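Local coordinates for motility protein B (Helicobacter pylori, PDB 3CYP), which probably forms, together with MotA, the stator of the flagellar motor and may fasten it to the cell wall through this periplasmic OmpA-like domain, at residues Val37-Pro49 / His58-Met70. Numbering follows the deposited sequence.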
loop_
_atom_site.group_PDB
_atom_site.type_symbol
_atom_site.label_atom_id
_atom_site.label_comp_id
_atom_site.label_asym_id
_atom_site.label_seq_id
_atom_site.Cartn_x
_atom_site.Cartn_y
_atom_site.Cartn_z
ATOM N N VAL B 37 8.790 7.388 12.536
ATOM C CA VAL B 37 9.360 6.182 11.955
ATOM C C VAL B 37 8.240 5.562 11.083
ATOM O O VAL B 37 7.099 5.325 11.536
ATOM C CB VAL B 37 9.835 5.141 13.037
ATOM C CG1 VAL B 37 10.246 3.804 12.359
ATOM C CG2 VAL B 37 10.966 5.729 13.932
ATOM N N HIS B 38 8.569 5.276 9.832
ATOM C CA HIS B 38 7.658 4.582 8.941
ATOM C C HIS B 38 8.217 3.203 8.588
ATOM O O HIS B 38 9.392 2.887 8.844
ATOM C CB HIS B 38 7.391 5.414 7.699
ATOM C CG HIS B 38 6.526 6.616 7.943
ATOM N ND1 HIS B 38 5.628 7.074 7.005
ATOM C CD2 HIS B 38 6.446 7.466 8.992
ATOM C CE1 HIS B 38 4.977 8.120 7.502
ATOM N NE2 HIS B 38 5.468 8.393 8.695
ATOM N N ILE B 39 7.320 2.369 8.078
ATOM C CA ILE B 39 7.577 0.957 7.812
ATOM C C ILE B 39 7.235 0.663 6.354
ATOM O O ILE B 39 6.141 1.007 5.902
ATOM C CB ILE B 39 6.645 0.114 8.703
ATOM C CG1 ILE B 39 6.959 0.403 10.184
ATOM C CG2 ILE B 39 6.690 -1.394 8.304
ATOM C CD1 ILE B 39 8.206 -0.133 10.627
ATOM N N ASN B 40 8.142 -0.004 5.646
ATOM C CA ASN B 40 7.945 -0.441 4.228
ATOM C C ASN B 40 7.975 -1.953 4.257
ATOM O O ASN B 40 8.948 -2.553 4.710
ATOM C CB ASN B 40 9.054 0.145 3.319
ATOM C CG ASN B 40 8.950 -0.253 1.893
ATOM O OD1 ASN B 40 9.906 -0.820 1.330
ATOM N ND2 ASN B 40 7.851 0.030 1.296
ATOM N N VAL B 41 6.872 -2.550 3.789
ATOM C CA VAL B 41 6.680 -3.984 3.786
ATOM C C VAL B 41 7.061 -4.429 2.375
ATOM O O VAL B 41 6.395 -4.069 1.365
ATOM C CB VAL B 41 5.210 -4.321 4.052
ATOM C CG1 VAL B 41 5.004 -5.830 4.013
ATOM C CG2 VAL B 41 4.753 -3.673 5.365
ATOM N N ARG B 42 8.183 -5.159 2.298
ATOM C CA ARG B 42 8.809 -5.517 1.025
ATOM C C ARG B 42 8.590 -6.986 0.708
ATOM O O ARG B 42 8.976 -7.838 1.490
ATOM C CB ARG B 42 10.323 -5.283 1.082
ATOM C CG ARG B 42 10.630 -3.877 1.317
ATOM C CD ARG B 42 12.087 -3.593 1.111
ATOM N NE ARG B 42 12.290 -2.171 1.320
ATOM C CZ ARG B 42 13.454 -1.560 1.207
ATOM N NH1 ARG B 42 14.554 -2.253 0.929
ATOM N NH2 ARG B 42 13.505 -0.251 1.438
ATOM N N GLY B 43 8.095 -7.257 -0.496
ATOM C CA GLY B 43 7.843 -8.631 -0.936
ATOM C C GLY B 43 8.835 -9.117 -1.980
ATOM O O GLY B 43 9.309 -8.347 -2.821
ATOM N N PHE B 44 9.147 -10.420 -1.901
ATOM C CA PHE B 44 10.129 -11.054 -2.770
ATOM C C PHE B 44 9.671 -12.457 -3.146
ATOM O O PHE B 44 8.789 -13.050 -2.494
ATOM C CB PHE B 44 11.473 -11.189 -2.106
ATOM C CG PHE B 44 12.017 -9.912 -1.482
ATOM C CD1 PHE B 44 12.964 -9.150 -2.167
ATOM C CD2 PHE B 44 11.611 -9.501 -0.216
ATOM C CE1 PHE B 44 13.490 -8.003 -1.607
ATOM C CE2 PHE B 44 12.172 -8.364 0.375
ATOM C CZ PHE B 44 13.102 -7.611 -0.334
ATOM N N THR B 45 10.284 -12.930 -4.234
ATOM C CA THR B 45 10.185 -14.317 -4.703
ATOM C C THR B 45 11.547 -14.906 -5.044
ATOM O O THR B 45 12.551 -14.217 -5.146
ATOM C CB THR B 45 9.353 -14.371 -6.021
ATOM O OG1 THR B 45 10.139 -13.790 -7.076
ATOM C CG2 THR B 45 8.015 -13.619 -5.877
ATOM N N ASP B 46 11.556 -16.219 -5.230
ATOM C CA ASP B 46 12.640 -16.891 -5.926
ATOM C C ASP B 46 12.497 -16.642 -7.431
ATOM O O ASP B 46 11.635 -15.859 -7.877
ATOM C CB ASP B 46 12.651 -18.395 -5.583
ATOM C CG ASP B 46 11.393 -19.133 -6.000
ATOM O OD1 ASP B 46 10.797 -18.795 -7.032
ATOM O OD2 ASP B 46 11.020 -20.102 -5.310
ATOM N N ASP B 47 13.308 -17.342 -8.225
ATOM C CA ASP B 47 13.326 -17.098 -9.648
ATOM C C ASP B 47 12.803 -18.316 -10.383
ATOM O O ASP B 47 13.117 -18.510 -11.560
ATOM C CB ASP B 47 14.749 -16.744 -10.098
ATOM C CG ASP B 47 15.703 -17.919 -10.029
ATOM O OD1 ASP B 47 15.304 -18.993 -9.510
ATOM O OD2 ASP B 47 16.863 -17.754 -10.493
ATOM N N THR B 48 11.995 -19.123 -9.701
ATOM C CA THR B 48 11.440 -20.316 -10.337
ATOM C C THR B 48 10.370 -19.893 -11.337
ATOM O O THR B 48 9.567 -18.985 -11.075
ATOM C CB THR B 48 10.859 -21.345 -9.338
ATOM O OG1 THR B 48 9.628 -20.873 -8.791
ATOM C CG2 THR B 48 11.817 -21.642 -8.223
ATOM N N PRO B 49 10.358 -20.526 -12.524
ATOM C CA PRO B 49 9.319 -20.091 -13.439
ATOM C C PRO B 49 7.943 -20.410 -12.869
ATOM O O PRO B 49 7.753 -21.460 -12.262
ATOM C CB PRO B 49 9.613 -20.899 -14.721
ATOM C CG PRO B 49 11.032 -21.335 -14.578
ATOM C CD PRO B 49 11.203 -21.580 -13.109
ATOM N N HIS B 58 6.610 -12.445 -11.260
ATOM C CA HIS B 58 7.082 -12.518 -9.892
ATOM C C HIS B 58 6.781 -11.176 -9.192
ATOM O O HIS B 58 6.529 -11.141 -7.968
ATOM C CB HIS B 58 8.559 -12.841 -9.851
ATOM C CG HIS B 58 8.887 -14.243 -10.281
ATOM N ND1 HIS B 58 9.325 -14.545 -11.551
ATOM C CD2 HIS B 58 8.890 -15.407 -9.593
ATOM C CE1 HIS B 58 9.566 -15.844 -11.634
ATOM N NE2 HIS B 58 9.304 -16.394 -10.467
ATOM N N TYR B 59 6.804 -10.072 -9.940
ATOM C CA TYR B 59 6.425 -8.781 -9.316
ATOM C C TYR B 59 5.012 -8.826 -8.766
ATOM O O TYR B 59 4.759 -8.291 -7.677
ATOM C CB TYR B 59 6.579 -7.592 -10.270
ATOM C CG TYR B 59 7.979 -7.138 -10.467
ATOM C CD1 TYR B 59 8.635 -7.385 -11.679
ATOM C CD2 TYR B 59 8.693 -6.489 -9.451
ATOM C CE1 TYR B 59 9.945 -6.954 -11.888
ATOM C CE2 TYR B 59 10.005 -6.074 -9.647
ATOM C CZ TYR B 59 10.622 -6.321 -10.872
ATOM O OH TYR B 59 11.917 -5.897 -11.051
ATOM N N GLU B 60 4.069 -9.447 -9.478
ATOM C CA GLU B 60 2.679 -9.508 -8.998
ATOM C C GLU B 60 2.539 -10.386 -7.765
ATOM O O GLU B 60 1.799 -10.044 -6.837
ATOM C CB GLU B 60 1.708 -9.990 -10.085
ATOM C CG GLU B 60 1.624 -9.057 -11.272
ATOM C CD GLU B 60 1.038 -9.736 -12.484
ATOM O OE1 GLU B 60 0.129 -10.558 -12.282
ATOM O OE2 GLU B 60 1.477 -9.449 -13.620
ATOM N N LEU B 61 3.221 -11.527 -7.761
ATOM C CA LEU B 61 3.205 -12.384 -6.598
ATOM C C LEU B 61 3.859 -11.696 -5.390
ATOM O O LEU B 61 3.299 -11.727 -4.289
ATOM C CB LEU B 61 3.922 -13.709 -6.915
ATOM C CG LEU B 61 4.213 -14.664 -5.739
ATOM C CD1 LEU B 61 2.958 -15.108 -4.979
ATOM C CD2 LEU B 61 5.051 -15.866 -6.261
ATOM N N ALA B 62 5.016 -11.072 -5.617
ATOM C CA ALA B 62 5.718 -10.365 -4.505
ATOM C C ALA B 62 4.858 -9.230 -3.976
ATOM O O ALA B 62 4.813 -8.955 -2.770
ATOM C CB ALA B 62 7.044 -9.832 -4.917
ATOM N N ALA B 63 4.203 -8.533 -4.892
ATOM C CA ALA B 63 3.281 -7.450 -4.470
ATOM C C ALA B 63 2.138 -7.932 -3.611
ATOM O O ALA B 63 1.776 -7.287 -2.593
ATOM C CB ALA B 63 2.709 -6.736 -5.692
ATOM N N ASN B 64 1.513 -9.048 -3.983
ATOM C CA ASN B 64 0.388 -9.555 -3.194
ATOM C C ASN B 64 0.882 -10.042 -1.842
ATOM O O ASN B 64 0.223 -9.839 -0.830
ATOM C CB ASN B 64 -0.438 -10.643 -3.913
ATOM C CG ASN B 64 -1.902 -10.614 -3.514
ATOM O OD1 ASN B 64 -2.554 -11.655 -3.401
ATOM N ND2 ASN B 64 -2.428 -9.425 -3.290
ATOM N N ARG B 65 2.059 -10.662 -1.802
ATOM C CA ARG B 65 2.663 -11.031 -0.496
ATOM C C ARG B 65 2.819 -9.828 0.434
ATOM O O ARG B 65 2.379 -9.847 1.580
ATOM C CB ARG B 65 3.983 -11.716 -0.664
ATOM C CG ARG B 65 3.837 -13.139 -1.219
ATOM C CD ARG B 65 5.168 -13.739 -1.547
ATOM N NE ARG B 65 5.058 -15.170 -1.877
ATOM C CZ ARG B 65 5.999 -15.881 -2.495
ATOM N NH1 ARG B 65 7.139 -15.327 -2.860
ATOM N NH2 ARG B 65 5.800 -17.196 -2.732
ATOM N N ALA B 66 3.445 -8.781 -0.092
ATOM C CA ALA B 66 3.716 -7.581 0.705
ATOM C C ALA B 66 2.420 -6.896 1.079
ATOM O O ALA B 66 2.224 -6.494 2.233
ATOM C CB ALA B 66 4.626 -6.659 -0.043
ATOM N N TYR B 67 1.521 -6.728 0.105
ATOM C CA TYR B 67 0.228 -6.093 0.357
ATOM C C TYR B 67 -0.561 -6.830 1.460
ATOM O O TYR B 67 -1.092 -6.234 2.384
ATOM C CB TYR B 67 -0.556 -6.023 -0.956
ATOM C CG TYR B 67 -2.002 -5.614 -0.778
ATOM C CD1 TYR B 67 -2.327 -4.366 -0.261
ATOM C CD2 TYR B 67 -3.043 -6.490 -1.064
ATOM C CE1 TYR B 67 -3.661 -3.982 -0.049
ATOM C CE2 TYR B 67 -4.388 -6.105 -0.879
ATOM C CZ TYR B 67 -4.675 -4.839 -0.388
ATOM O OH TYR B 67 -5.986 -4.401 -0.197
ATOM N N ARG B 68 -0.615 -8.158 1.358
ATOM C CA ARG B 68 -1.358 -8.963 2.307
ATOM C C ARG B 68 -0.782 -8.845 3.708
ATOM O O ARG B 68 -1.524 -8.718 4.659
ATOM C CB ARG B 68 -1.402 -10.433 1.861
ATOM C CG ARG B 68 -2.392 -10.598 0.694
ATOM C CD ARG B 68 -2.447 -11.971 0.105
ATOM N NE ARG B 68 -2.351 -13.057 1.077
ATOM C CZ ARG B 68 -3.364 -13.592 1.760
ATOM N NH1 ARG B 68 -4.606 -13.133 1.652
ATOM N NH2 ARG B 68 -3.130 -14.588 2.586
ATOM N N VAL B 69 0.538 -8.858 3.819
ATOM C CA VAL B 69 1.179 -8.672 5.116
ATOM C C VAL B 69 0.806 -7.291 5.639
ATOM O O VAL B 69 0.479 -7.097 6.820
ATOM C CB VAL B 69 2.681 -8.896 5.067
ATOM C CG1 VAL B 69 3.354 -8.360 6.351
ATOM C CG2 VAL B 69 2.937 -10.416 4.905
ATOM N N MET B 70 0.907 -6.282 4.775
ATOM C CA MET B 70 0.555 -4.896 5.180
ATOM C C MET B 70 -0.900 -4.779 5.714
ATOM O O MET B 70 -1.156 -4.109 6.740
ATOM C CB MET B 70 0.799 -3.905 4.037
ATOM C CG MET B 70 0.779 -2.501 4.535
ATOM S SD MET B 70 0.771 -1.289 3.167
ATOM C CE MET B 70 -0.850 -1.565 2.457
#
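Gly43 and Ala62 have the nearest CA atoms of strand 38-44 and helix 58-70, 4.5 Å apart; the two axes approach to 6.3 Å and run roughly antiparallel at 144°. With no side chain on Gly43, the helix backbone can come this near: Gly43 CA makes a CA-H...O contact with Ala62 O, and Ala66 CB sits 3.5 Å from Gly43 N. Toward the helix's later turns, Val41 points at the helix, its CG1, anti to the backbone N (chi1 179°), lying against Ala66 O and meeting Val69 CG1 at 3.8 Å, while CG2 faces Met70 CB. The pair is the strand and helix of the beta-alpha-beta unit completed by strand 83-87, within the OmpA-like fold of MotB's periplasmic domain. Beyond Gly43, polar groups take over. Arg65 extends its chain so that NH1 gives a 2.8 Å hydrogen bond to Phe44 O, within the guanidinium plane and on a carbonyl lone pair; Leu61 CD2 sits over the rim of one guanidinium face, NE bonds Ser12 O and NH1 also bonds Asn107 OD1. Thr45 CG2 packs against Leu61 CD2, while its OG1 lies by His58 CD2 and bonds Asp46 O. His58 NE2 then donates to Thr48 O at 2.7 Å, in the ring plane but tilted 30° from the carbonyl plane. Asp46 OD1 shapes that acceptor's loop as an Asx turn, gripped from one face by Thr48 N and OG1, while OD2 bonds Asn107.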